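PDB 3DLC: putative S-adenosyl-L-methionine-dependent Methyltransferase from Methanococcus maripaludis, which binds S-adenosylmethionine and probably transfers its methyl group to an acceptor whose identity is not firmly established. Local coordinates for residues A[113-118]-A[132-137]; A[70-75]-A[103-108]; A[19-24]-A[54-59]. All coordinates share one frame; numbering follows the deposited sequence. Where two conformers were deposited one is given.

Interaction 1 (A[113-118]-A[132-137]). With SAM (S-adenosylmethionine), chain C.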
loop_
_atom_site.group_PDB
_atom_site.type_symbol
_atom_site.label_atom_id
_atom_site.label_comp_id
_atom_site.label_asym_id
_atom_site.label_seq_id
_atom_site.Cartn_x
_atom_site.Cartn_y
_atom_site.Cartn_z
ATOM N N ASP A 113 -11.129 7.823 5.785
ATOM C CA ASP A 113 -10.727 9.129 5.265
ATOM C C ASP A 113 -9.604 9.042 4.235
ATOM O O ASP A 113 -9.506 9.859 3.333
ATOM C CB ASP A 113 -10.299 10.026 6.434
ATOM C CG ASP A 113 -11.448 10.317 7.383
ATOM O OD1 ASP A 113 -12.424 10.973 6.954
ATOM O OD2 ASP A 113 -11.377 9.899 8.535
ATOM N N LEU A 114 -8.748 8.055 4.425
ATOM C CA LEU A 114 -7.564 7.849 3.603
ATOM C C LEU A 114 -7.291 6.374 3.452
ATOM O O LEU A 114 -7.398 5.635 4.417
ATOM C CB LEU A 114 -6.345 8.513 4.247
ATOM C CG LEU A 114 -5.006 8.359 3.541
ATOM C CD1 LEU A 114 -4.978 9.038 2.167
ATOM C CD2 LEU A 114 -3.874 8.904 4.468
ATOM N N ILE A 115 -7.012 5.938 2.235
ATOM C CA ILE A 115 -6.606 4.560 1.966
ATOM C C ILE A 115 -5.261 4.609 1.270
ATOM O O ILE A 115 -5.122 5.251 0.216
ATOM C CB ILE A 115 -7.628 3.797 1.100
ATOM C CG1 ILE A 115 -8.997 3.801 1.774
ATOM C CG2 ILE A 115 -7.138 2.411 0.783
ATOM C CD1 ILE A 115 -10.136 3.217 0.912
ATOM N N VAL A 116 -4.271 3.936 1.848
ATOM C CA VAL A 116 -2.943 3.862 1.282
ATOM C C VAL A 116 -2.583 2.404 1.019
ATOM O O VAL A 116 -3.124 1.507 1.628
ATOM C CB VAL A 116 -1.886 4.519 2.226
ATOM C CG1 VAL A 116 -2.268 5.973 2.547
ATOM C CG2 VAL A 116 -1.684 3.714 3.521
ATOM N N SER A 117 -1.652 2.183 0.103
ATOM C CA SER A 117 -1.158 0.835 -0.167
ATOM C C SER A 117 0.119 0.930 -0.970
ATOM O O SER A 117 0.150 1.598 -2.011
ATOM C CB SER A 117 -2.160 0.084 -0.996
ATOM O OG SER A 117 -1.718 -1.224 -1.302
ATOM N N ARG A 118 1.170 0.255 -0.492
ATOM C CA ARG A 118 2.445 0.205 -1.190
ATOM C C ARG A 118 2.797 -1.208 -1.538
ATOM O O ARG A 118 2.814 -2.088 -0.678
ATOM C CB ARG A 118 3.577 0.803 -0.350
ATOM C CG ARG A 118 4.894 0.804 -1.073
ATOM C CD ARG A 118 6.101 1.194 -0.177
ATOM N NE ARG A 118 7.303 1.080 -0.970
ATOM C CZ ARG A 118 7.872 -0.089 -1.283
ATOM N NH1 ARG A 118 7.460 -1.193 -0.699
ATOM N NH2 ARG A 118 8.869 -0.122 -2.138
ATOM N N ARG A 132 -13.591 -1.879 -6.495
ATOM C CA ARG A 132 -14.957 -1.673 -5.999
ATOM C C ARG A 132 -14.992 -1.709 -4.479
ATOM O O ARG A 132 -15.702 -0.921 -3.848
ATOM C CB ARG A 132 -15.927 -2.683 -6.612
ATOM C CG ARG A 132 -16.284 -2.329 -8.063
ATOM C CD ARG A 132 -17.343 -3.294 -8.620
ATOM N NE ARG A 132 -17.966 -2.757 -9.816
ATOM C CZ ARG A 132 -17.485 -2.877 -11.026
ATOM N NH1 ARG A 132 -16.471 -3.664 -11.285
ATOM N NH2 ARG A 132 -18.054 -2.205 -12.021
ATOM N N GLU A 133 -14.233 -2.632 -3.887
ATOM C CA GLU A 133 -14.175 -2.692 -2.410
ATOM C C GLU A 133 -13.513 -1.449 -1.812
ATOM O O GLU A 133 -13.951 -0.898 -0.807
ATOM C CB GLU A 133 -13.447 -3.972 -1.953
ATOM C CG GLU A 133 -14.326 -5.183 -1.961
ATOM C CD GLU A 133 -15.368 -5.067 -0.863
ATOM O OE1 GLU A 133 -15.035 -5.316 0.325
ATOM O OE2 GLU A 133 -16.511 -4.675 -1.168
ATOM N N ILE A 134 -12.408 -1.024 -2.422
ATOM C CA ILE A 134 -11.714 0.183 -2.002
ATOM C C ILE A 134 -12.669 1.365 -2.051
ATOM O O ILE A 134 -12.749 2.172 -1.125
ATOM C CB ILE A 134 -10.466 0.400 -2.864
ATOM C CG1 ILE A 134 -9.428 -0.664 -2.478
ATOM C CG2 ILE A 134 -9.896 1.811 -2.725
ATOM C CD1 ILE A 134 -8.292 -0.854 -3.496
ATOM N N TYR A 135 -13.414 1.482 -3.141
ATOM C CA TYR A 135 -14.336 2.604 -3.255
ATOM C C TYR A 135 -15.449 2.498 -2.225
ATOM O O TYR A 135 -15.880 3.533 -1.687
ATOM C CB TYR A 135 -14.895 2.723 -4.675
ATOM C CG TYR A 135 -15.383 4.103 -5.039
ATOM C CD1 TYR A 135 -14.497 5.157 -5.091
ATOM C CD2 TYR A 135 -16.691 4.361 -5.360
ATOM C CE1 TYR A 135 -14.868 6.404 -5.468
ATOM C CE2 TYR A 135 -17.098 5.654 -5.773
ATOM C CZ TYR A 135 -16.164 6.659 -5.819
ATOM O OH TYR A 135 -16.497 7.950 -6.173
ATOM N N ARG A 136 -15.908 1.268 -1.949
ATOM C CA ARG A 136 -16.962 1.084 -0.995
ATOM C C ARG A 136 -16.587 1.597 0.399
ATOM O O ARG A 136 -17.410 2.227 1.090
ATOM C CB ARG A 136 -17.363 -0.394 -0.919
ATOM C CG ARG A 136 -18.466 -0.664 0.091
ATOM C CD ARG A 136 -18.779 -2.160 0.230
ATOM N NE ARG A 136 -17.673 -2.945 0.759
ATOM C CZ ARG A 136 -17.286 -2.951 2.032
ATOM N NH1 ARG A 136 -17.897 -2.213 2.945
ATOM N NH2 ARG A 136 -16.250 -3.711 2.387
ATOM N N ILE A 137 -15.368 1.282 0.836
ATOM C CA ILE A 137 -14.956 1.629 2.196
ATOM C C ILE A 137 -14.456 3.075 2.335
ATOM O O ILE A 137 -14.257 3.554 3.433
ATOM C CB ILE A 137 -13.909 0.632 2.777
ATOM C CG1 ILE A 137 -12.583 0.672 2.005
ATOM C CG2 ILE A 137 -14.494 -0.799 2.858
ATOM C CD1 ILE A 137 -11.384 0.326 2.844
HETATM N N SAM C . 3.179 -2.527 2.220
HETATM C CA SAM C . 4.398 -3.210 2.725
HETATM C C SAM C . 5.617 -2.389 2.405
HETATM O O SAM C . 5.540 -1.526 1.527
HETATM O OXT SAM C . 6.662 -2.645 2.992
HETATM C CB SAM C . 4.488 -4.618 2.168
HETATM C CG SAM C . 4.633 -4.728 0.684
HETATM S SD SAM C . 4.715 -6.469 0.221
HETATM C CE SAM C . 5.704 -6.212 -1.226
HETATM C "C5'" SAM C . 3.014 -6.834 -0.465
HETATM C "C4'" SAM C . 1.888 -7.233 0.535
HETATM O "O4'" SAM C . 0.513 -7.270 0.031
HETATM C "C3'" SAM C . 2.155 -8.560 1.289
HETATM O "O3'" SAM C . 2.235 -8.282 2.653
HETATM C "C2'" SAM C . 0.933 -9.411 0.934
HETATM O "O2'" SAM C . 0.556 -10.403 1.861
HETATM C "C1'" SAM C . -0.148 -8.345 0.687
HETATM N N9 SAM C . -1.241 -8.787 -0.194
HETATM C C8 SAM C . -1.110 -9.312 -1.459
HETATM N N7 SAM C . -2.326 -9.529 -2.013
HETATM C C5 SAM C . -3.253 -9.158 -1.074
HETATM C C6 SAM C . -4.649 -9.185 -1.049
HETATM N N6 SAM C . -5.419 -9.691 -2.031
HETATM N N1 SAM C . -5.257 -8.678 0.046
HETATM C C2 SAM C . -4.531 -8.200 1.112
HETATM N N3 SAM C . -3.169 -8.212 1.161
HETATM C C4 SAM C . -2.581 -8.671 0.058
#
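The guanidinium group of Arg136 lies beside the contact in which Ile115 of strand 112-118 meets Ile134 and Ile137 of helix 127-137. It has CG2 of Ile137 over one face, displaced toward the rim, with CD of the Glu133 carboxylate in its plane at the edge. That of Arg118, at the cofactor end of the strand, has the SAM carboxylate oxygen O at its edge.

The joint itself is entirely aliphatic on the side-chain side. CD1 of Ile115 enters between the two helix residues, 3.9 Å from CG2 of Ile134 and 3.7 Å from CD1 of Ile137. It also rests 3.5 Å from the carbonyl O of Ile134, so that the methyl lies against the helix backbone. CG1 of Ile137 sits between its backbone N and carbonyl carbon (chi1 65°), which swings CD1 back toward the strand although the CA–CB bond is not aimed there. Ile50 and Ile146, from the strands flanking 112-118, pack on both Ile115 and Ile134.

One turn of helix carries the side-on salt bridge. NE of Arg136 lies 2.8 Å from Glu133 OE2, and NH2 of Arg136 is 2.9 Å from Glu133 OE1. Both oxygens are approached on their syn side, about 30° out of the carboxylate plane.

Arg118 holds the methionine end of SAM twice: its NH1 donates to SAM O over 3.0 Å at 164°, while its backbone O accepts from SAM N, also at 3.0 Å. NE of Arg118 donates to Gly149 O, which steadies the extended side chain. This strand and helix belong to the beta-alpha-beta crossover leading to strand 142-148 in the Rossmann-like methyltransferase fold. The chemistry is thus divided: apolar packing seats the helix on the sheet, whereas the charged group and carbonyl at the strand's end bind the amino acid part of the cofactor.

Interaction 2 (A[70-75]-A[103-108]). With SAM (S-adenosylmethionine), chain C.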
loop_
_atom_site.group_PDB
_atom_site.type_symbol
_atom_site.label_atom_id
_atom_site.label_comp_id
_atom_site.label_asym_id
_atom_site.label_seq_id
_atom_site.Cartn_x
_atom_site.Cartn_y
_atom_site.Cartn_z
ATOM N N ARG A 70 -5.704 1.191 10.356
ATOM C CA ARG A 70 -5.957 -0.255 10.271
ATOM C C ARG A 70 -5.085 -0.769 9.144
ATOM O O ARG A 70 -5.095 -0.247 8.026
ATOM C CB ARG A 70 -7.404 -0.583 9.997
ATOM C CG ARG A 70 -8.252 -0.276 11.189
ATOM C CD ARG A 70 -9.672 -0.628 10.967
ATOM N NE ARG A 70 -10.487 -0.111 12.054
ATOM C CZ ARG A 70 -11.773 -0.379 12.202
ATOM N NH1 ARG A 70 -12.391 -1.139 11.308
ATOM N NH2 ARG A 70 -12.439 0.129 13.238
ATOM N N ALA A 71 -4.270 -1.750 9.482
ATOM C CA ALA A 71 -3.304 -2.404 8.589
ATOM C C ALA A 71 -3.884 -3.737 8.157
ATOM O O ALA A 71 -3.995 -4.674 8.938
ATOM C CB ALA A 71 -1.994 -2.582 9.325
ATOM N N LEU A 72 -4.329 -3.783 6.902
ATOM C CA LEU A 72 -5.016 -4.943 6.348
ATOM C C LEU A 72 -4.059 -5.781 5.507
ATOM O O LEU A 72 -3.433 -5.284 4.576
ATOM C CB LEU A 72 -6.151 -4.441 5.443
ATOM C CG LEU A 72 -6.962 -5.514 4.720
ATOM C CD1 LEU A 72 -7.880 -6.261 5.683
ATOM C CD2 LEU A 72 -7.818 -4.924 3.596
ATOM N N ASP A 73 -3.961 -7.059 5.812
ATOM C CA ASP A 73 -3.131 -7.961 5.011
ATOM C C ASP A 73 -3.734 -9.356 5.033
ATOM O O ASP A 73 -4.262 -9.791 6.055
ATOM C CB ASP A 73 -1.700 -7.973 5.531
ATOM C CG ASP A 73 -0.710 -8.449 4.476
ATOM O OD1 ASP A 73 -0.690 -9.649 4.152
ATOM O OD2 ASP A 73 0.048 -7.595 3.942
ATOM N N PHE A 74 -3.671 -10.052 3.910
ATOM C CA PHE A 74 -4.237 -11.381 3.790
ATOM C C PHE A 74 -3.324 -12.491 4.235
ATOM O O PHE A 74 -3.765 -13.642 4.271
ATOM C CB PHE A 74 -4.847 -11.637 2.376
ATOM C CG PHE A 74 -3.877 -11.996 1.269
ATOM C CD1 PHE A 74 -2.511 -11.765 1.339
ATOM C CD2 PHE A 74 -4.397 -12.544 0.113
ATOM C CE1 PHE A 74 -1.697 -12.115 0.262
ATOM C CE2 PHE A 74 -3.596 -12.875 -0.946
ATOM C CZ PHE A 74 -2.236 -12.664 -0.881
ATOM N N SER A 75 -2.095 -12.166 4.639
ATOM C CA SER A 75 -1.127 -13.163 5.067
ATOM C C SER A 75 -0.987 -13.179 6.575
ATOM O O SER A 75 -0.529 -12.195 7.189
ATOM C CB SER A 75 0.238 -12.908 4.429
ATOM O OG SER A 75 1.205 -13.691 5.100
ATOM N N HIS A 103 -10.248 -8.012 -1.652
ATOM C CA HIS A 103 -11.433 -8.377 -2.428
ATOM C C HIS A 103 -12.670 -8.559 -1.573
ATOM O O HIS A 103 -13.757 -8.785 -2.113
ATOM C CB HIS A 103 -11.211 -9.651 -3.234
ATOM C CG HIS A 103 -10.095 -9.545 -4.213
ATOM N ND1 HIS A 103 -8.808 -9.902 -3.890
ATOM C CD2 HIS A 103 -10.044 -9.044 -5.470
ATOM C CE1 HIS A 103 -8.029 -9.686 -4.941
ATOM N NE2 HIS A 103 -8.752 -9.162 -5.908
ATOM N N ASN A 104 -12.531 -8.466 -0.256
ATOM C CA ASN A 104 -13.669 -8.624 0.644
ATOM C C ASN A 104 -13.279 -8.004 1.980
ATOM O O ASN A 104 -12.992 -8.674 2.960
ATOM C CB ASN A 104 -14.018 -10.103 0.758
ATOM C CG ASN A 104 -15.215 -10.318 1.607
ATOM O OD1 ASN A 104 -16.199 -9.624 1.432
ATOM N ND2 ASN A 104 -15.170 -11.306 2.512
ATOM N N ILE A 105 -13.236 -6.686 1.978
ATOM C CA ILE A 105 -12.653 -5.959 3.103
ATOM C C ILE A 105 -13.600 -5.938 4.291
ATOM O O ILE A 105 -14.745 -5.509 4.145
ATOM C CB ILE A 105 -12.298 -4.509 2.701
ATOM C CG1 ILE A 105 -11.365 -4.497 1.490
ATOM C CG2 ILE A 105 -11.668 -3.771 3.913
ATOM C CD1 ILE A 105 -11.048 -3.076 0.932
ATOM N N PRO A 106 -13.137 -6.370 5.470
ATOM C CA PRO A 106 -14.016 -6.447 6.660
ATOM C C PRO A 106 -14.117 -5.120 7.389
ATOM O O PRO A 106 -13.806 -4.991 8.577
ATOM C CB PRO A 106 -13.335 -7.513 7.513
ATOM C CG PRO A 106 -11.896 -7.276 7.272
ATOM C CD PRO A 106 -11.808 -6.949 5.767
ATOM N N ILE A 107 -14.533 -4.131 6.616
ATOM C CA ILE A 107 -14.711 -2.759 7.084
ATOM C C ILE A 107 -16.020 -2.234 6.503
ATOM O O ILE A 107 -16.381 -2.558 5.366
ATOM C CB ILE A 107 -13.484 -1.881 6.678
ATOM C CG1 ILE A 107 -12.210 -2.419 7.341
ATOM C CG2 ILE A 107 -13.705 -0.408 7.038
ATOM C CD1 ILE A 107 -10.936 -1.735 6.857
ATOM N N GLU A 108 -16.725 -1.442 7.299
ATOM C CA GLU A 108 -18.003 -0.897 6.863
ATOM C C GLU A 108 -17.880 0.108 5.730
ATOM O O GLU A 108 -16.828 0.681 5.455
ATOM C CB GLU A 108 -18.799 -0.277 8.024
ATOM C CG GLU A 108 -18.251 0.987 8.627
ATOM C CD GLU A 108 -19.116 1.478 9.799
ATOM O OE1 GLU A 108 -19.741 0.638 10.484
ATOM O OE2 GLU A 108 -19.176 2.693 10.043
HETATM N N SAM C . 3.179 -2.527 2.220
HETATM C CA SAM C . 4.398 -3.210 2.725
HETATM C C SAM C . 5.617 -2.389 2.405
HETATM O O SAM C . 5.540 -1.526 1.527
HETATM O OXT SAM C . 6.662 -2.645 2.992
HETATM C CB SAM C . 4.488 -4.618 2.168
HETATM C CG SAM C . 4.633 -4.728 0.684
HETATM S SD SAM C . 4.715 -6.469 0.221
HETATM C CE SAM C . 5.704 -6.212 -1.226
HETATM C "C5'" SAM C . 3.014 -6.834 -0.465
HETATM C "C4'" SAM C . 1.888 -7.233 0.535
HETATM O "O4'" SAM C . 0.513 -7.270 0.031
HETATM C "C3'" SAM C . 2.155 -8.560 1.289
HETATM O "O3'" SAM C . 2.235 -8.282 2.653
HETATM C "C2'" SAM C . 0.933 -9.411 0.934
HETATM O "O2'" SAM C . 0.556 -10.403 1.861
HETATM C "C1'" SAM C . -0.148 -8.345 0.687
HETATM N N9 SAM C . -1.241 -8.787 -0.194
HETATM C C8 SAM C . -1.110 -9.312 -1.459
HETATM N N7 SAM C . -2.326 -9.529 -2.013
HETATM C C5 SAM C . -3.253 -9.158 -1.074
HETATM C C6 SAM C . -4.649 -9.185 -1.049
HETATM N N6 SAM C . -5.419 -9.691 -2.031
HETATM N N1 SAM C . -5.257 -8.678 0.046
HETATM C C2 SAM C . -4.531 -8.200 1.112
HETATM N N3 SAM C . -3.169 -8.212 1.161
HETATM C C4 SAM C . -2.581 -8.671 0.058
HETATM O O HOH W 1 -11.474 -4.077 10.230
#
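Leu72, on strand 66-73, faces Ile105 in the irregular segment 103-108 with their CA atoms 8.4 Å apart, and that segment bends through an inverse gamma turn centred on Pro106. The backbones exchange no hydrogen bond, and side chains fill the interval. CG of Leu72 stands anti to the backbone N (chi1 178°), which directs the fork of the side chain at the loop: CD2 meets CG2 of Ile105 at 4.0 Å and CD1 meets the ring carbon CD of Pro106. Val98 of the neighbouring edge strand touches both Leu72 and Pro106. Farther along, Arg70 and Ile107 run past each other only loosely, and each was modelled in two conformers, so this end is less certain.

At the strand's end the polypeptide turns to the cofactor. Asp73 OD1 accepts from SAM O2' at 2.7 Å and OD2 from SAM O3' at 2.6 Å, one carboxylate oxygen for each ribose hydroxyl. OD1 also receives the backbone N of Ser75 through its anti lone pair, an Asx turn, and OD2 that of Gly53, so each carboxylate oxygen is also held by a backbone amide.

Phe74 lays a ring face on the adenine, nearly parallel to it, with SAM C5 3.4 Å above the ring centre and SAM O2' at the ring's edge. An alanine at this position would strip that face from the adenine, which would probably be left freer to shift on its ribose. The acidic residue ending this strand is characteristic of class I methyltransferases. Taken together, paired charge-assisted bonds to the ribose and a flat aromatic surface against the base suit a ribose and a flat base such as adenine, while the Leu72, Ile105 and Pro106 packing joins the loop after strand 95-99 to the sheet.

Interaction 3 (A[19-24]-A[54-59])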
loop_
_atom_site.group_PDB
_atom_site.type_symbol
_atom_site.label_atom_id
_atom_site.label_comp_id
_atom_site.label_asym_id
_atom_site.label_seq_id
_atom_site.Cartn_x
_atom_site.Cartn_y
_atom_site.Cartn_z
ATOM N N GLU A 19 12.894 -7.977 6.838
ATOM C CA GLU A 19 14.321 -7.622 6.872
ATOM C C GLU A 19 14.645 -6.476 5.942
ATOM O O GLU A 19 15.386 -5.565 6.295
ATOM C CB GLU A 19 15.169 -8.857 6.552
ATOM C CG GLU A 19 15.149 -9.845 7.721
ATOM C CD GLU A 19 15.912 -11.144 7.483
ATOM O OE1 GLU A 19 16.452 -11.341 6.367
ATOM O OE2 GLU A 19 15.914 -11.987 8.426
ATOM N N ILE A 20 14.081 -6.501 4.748
ATOM C CA ILE A 20 14.309 -5.428 3.765
ATOM C C ILE A 20 13.665 -4.122 4.242
ATOM O O ILE A 20 14.267 -3.041 4.163
ATOM C CB ILE A 20 13.838 -5.848 2.377
ATOM C CG1 ILE A 20 14.809 -6.889 1.810
ATOM C CG2 ILE A 20 13.735 -4.619 1.436
ATOM C CD1 ILE A 20 16.188 -6.329 1.405
ATOM N N SER A 21 12.447 -4.223 4.777
ATOM C CA SER A 21 11.694 -3.094 5.301
ATOM C C SER A 21 12.479 -2.334 6.395
ATOM O O SER A 21 12.378 -1.129 6.559
ATOM C CB SER A 21 10.369 -3.640 5.875
ATOM O OG SER A 21 9.645 -2.633 6.531
ATOM N N LYS A 22 13.212 -3.094 7.196
ATOM C CA LYS A 22 13.990 -2.595 8.352
ATOM C C LYS A 22 15.376 -2.106 7.985
ATOM O O LYS A 22 16.066 -1.493 8.803
ATOM C CB LYS A 22 14.147 -3.704 9.421
ATOM C CG LYS A 22 12.841 -3.979 10.208
ATOM C CD LYS A 22 12.886 -5.149 11.184
ATOM C CE LYS A 22 11.563 -5.244 11.980
ATOM N NZ LYS A 22 11.342 -6.586 12.637
ATOM N N THR A 23 15.792 -2.415 6.761
ATOM C CA THR A 23 17.140 -2.092 6.309
ATOM C C THR A 23 17.115 -1.232 5.050
ATOM O O THR A 23 16.936 -0.013 5.110
ATOM C CB THR A 23 18.026 -3.374 6.193
ATOM O OG1 THR A 23 17.495 -4.289 5.235
ATOM C CG2 THR A 23 18.217 -4.054 7.538
ATOM N N LEU A 24 17.273 -1.854 3.914
ATOM C CA LEU A 24 17.402 -1.139 2.654
ATOM C C LEU A 24 16.227 -0.202 2.365
ATOM O O LEU A 24 16.423 0.919 1.908
ATOM C CB LEU A 24 17.520 -2.169 1.548
ATOM C CG LEU A 24 17.776 -1.595 0.183
ATOM C CD1 LEU A 24 19.064 -0.767 0.165
ATOM C CD2 LEU A 24 17.803 -2.722 -0.823
ATOM N N PRO A 54 4.835 -6.124 6.767
ATOM C CA PRO A 54 5.421 -5.981 8.094
ATOM C C PRO A 54 5.029 -4.698 8.838
ATOM O O PRO A 54 5.401 -4.536 9.994
ATOM C CB PRO A 54 6.929 -5.990 7.822
ATOM C CG PRO A 54 7.095 -6.653 6.495
ATOM C CD PRO A 54 5.870 -6.234 5.722
ATOM N N GLY A 55 4.292 -3.798 8.169
ATOM C CA GLY A 55 3.710 -2.640 8.807
ATOM C C GLY A 55 4.450 -1.339 8.718
ATOM O O GLY A 55 4.055 -0.368 9.363
ATOM N N ALA A 56 5.525 -1.268 7.930
ATOM C CA ALA A 56 6.382 -0.092 7.982
ATOM C C ALA A 56 5.700 1.180 7.512
ATOM O O ALA A 56 6.026 2.242 8.016
ATOM C CB ALA A 56 7.697 -0.320 7.246
ATOM N N LEU A 57 4.796 1.107 6.540
ATOM C CA LEU A 57 4.134 2.346 6.085
ATOM C C LEU A 57 3.164 2.840 7.163
ATOM O O LEU A 57 3.081 4.026 7.442
ATOM C CB LEU A 57 3.421 2.173 4.735
ATOM C CG LEU A 57 2.779 3.433 4.154
ATOM C CD1 LEU A 57 3.806 4.588 3.992
ATOM C CD2 LEU A 57 2.097 3.071 2.837
ATOM N N SER A 58 2.452 1.917 7.785
ATOM C CA SER A 58 1.542 2.271 8.873
ATOM C C SER A 58 2.307 2.904 10.042
ATOM O O SER A 58 1.864 3.879 10.651
ATOM C CB SER A 58 0.756 1.059 9.360
ATOM O OG SER A 58 -0.249 0.663 8.446
ATOM N N ILE A 59 3.429 2.289 10.406
ATOM C CA ILE A 59 4.268 2.809 11.490
ATOM C C ILE A 59 4.761 4.241 11.147
ATOM O O ILE A 59 4.658 5.145 11.986
ATOM C CB ILE A 59 5.425 1.839 11.812
ATOM C CG1 ILE A 59 4.858 0.553 12.469
ATOM C CG2 ILE A 59 6.482 2.537 12.630
ATOM C CD1 ILE A 59 5.878 -0.571 12.594
HETATM O O HOH W 2 6.826 -3.055 5.836
#
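Ser21, near the end of helix 11-22, packs against Ala56 and Pro54 at the start of helix 56-64 through van der Waals contact. OG of Ser21 is placed 3.1 Å from CB of Ala56, but serine was modelled in two conformers, so this short approach is doubtful. CB of Ser21 lies a looser 4.5 Å from CG of the Pro54 ring. Tyr29 of helix 28-40, a residue that binds SAM, touches Ser21 and Ala56 alike and closes the joint on its side.

Polar contact across the interface passes through one water. It accepts from the backbone N of Ala56 at 3.0 Å, in the first turn of the helix, and lies 2.9 Å from OG of Ser21 in the conformer described. That conformer has OG anti to the backbone N (chi1 174°), which carries the hydroxyl toward the water.

Within each segment, hydrogen bonds shape the helix ends. OG1 of Thr23 donates to the carbonyl O of Glu19 over 2.7 Å, tilted 31° from the carbonyl plane. On the other segment, the N of Ile59 donates to O of Gly55 at 2.9 Å. Gly55 is the N-cap residue, with phi at 97°; a beta carbon there would be jammed against the carbonyl O of Pro54, which accounts for glycine.

Ala56 ends a GxGxxA pattern that includes Gly51 and Gly53, consistent with the glycine-rich strand-turn-helix of Rossmann-like methyltransferases, and the Pro54 side chain comes within about 4 Å of SAM. With small side chains and a water between them rather than direct hydrogen bonds, the N-terminal helix is laid against the cofactor-binding turn by a modest contact, in which solvent supplies an acceptor for the first-turn amide of Ala56.

How the interactions relate
From the N terminus, interaction 3 comes first, closing a loop of 29 residues that holds helix 28-40 and strand 46-50 and bringing helix 11-22 onto helix 56-64. Interaction 2 then closes 27 residues, including helix 76-88 and strand 95-99, and interaction 1 a shorter span of 13. The three follow in series, with none nested or crossing. Interactions 1 and 2 are joined directly where Glu133 and Arg136 reach the backbone of Ile105 and Ile107, and both touch SAM from different strands of one sheet. Leu57 packs on Val116 and Arg118, and Ser58 on Ala71, linking helix 56-64 of interaction 3 to both strands.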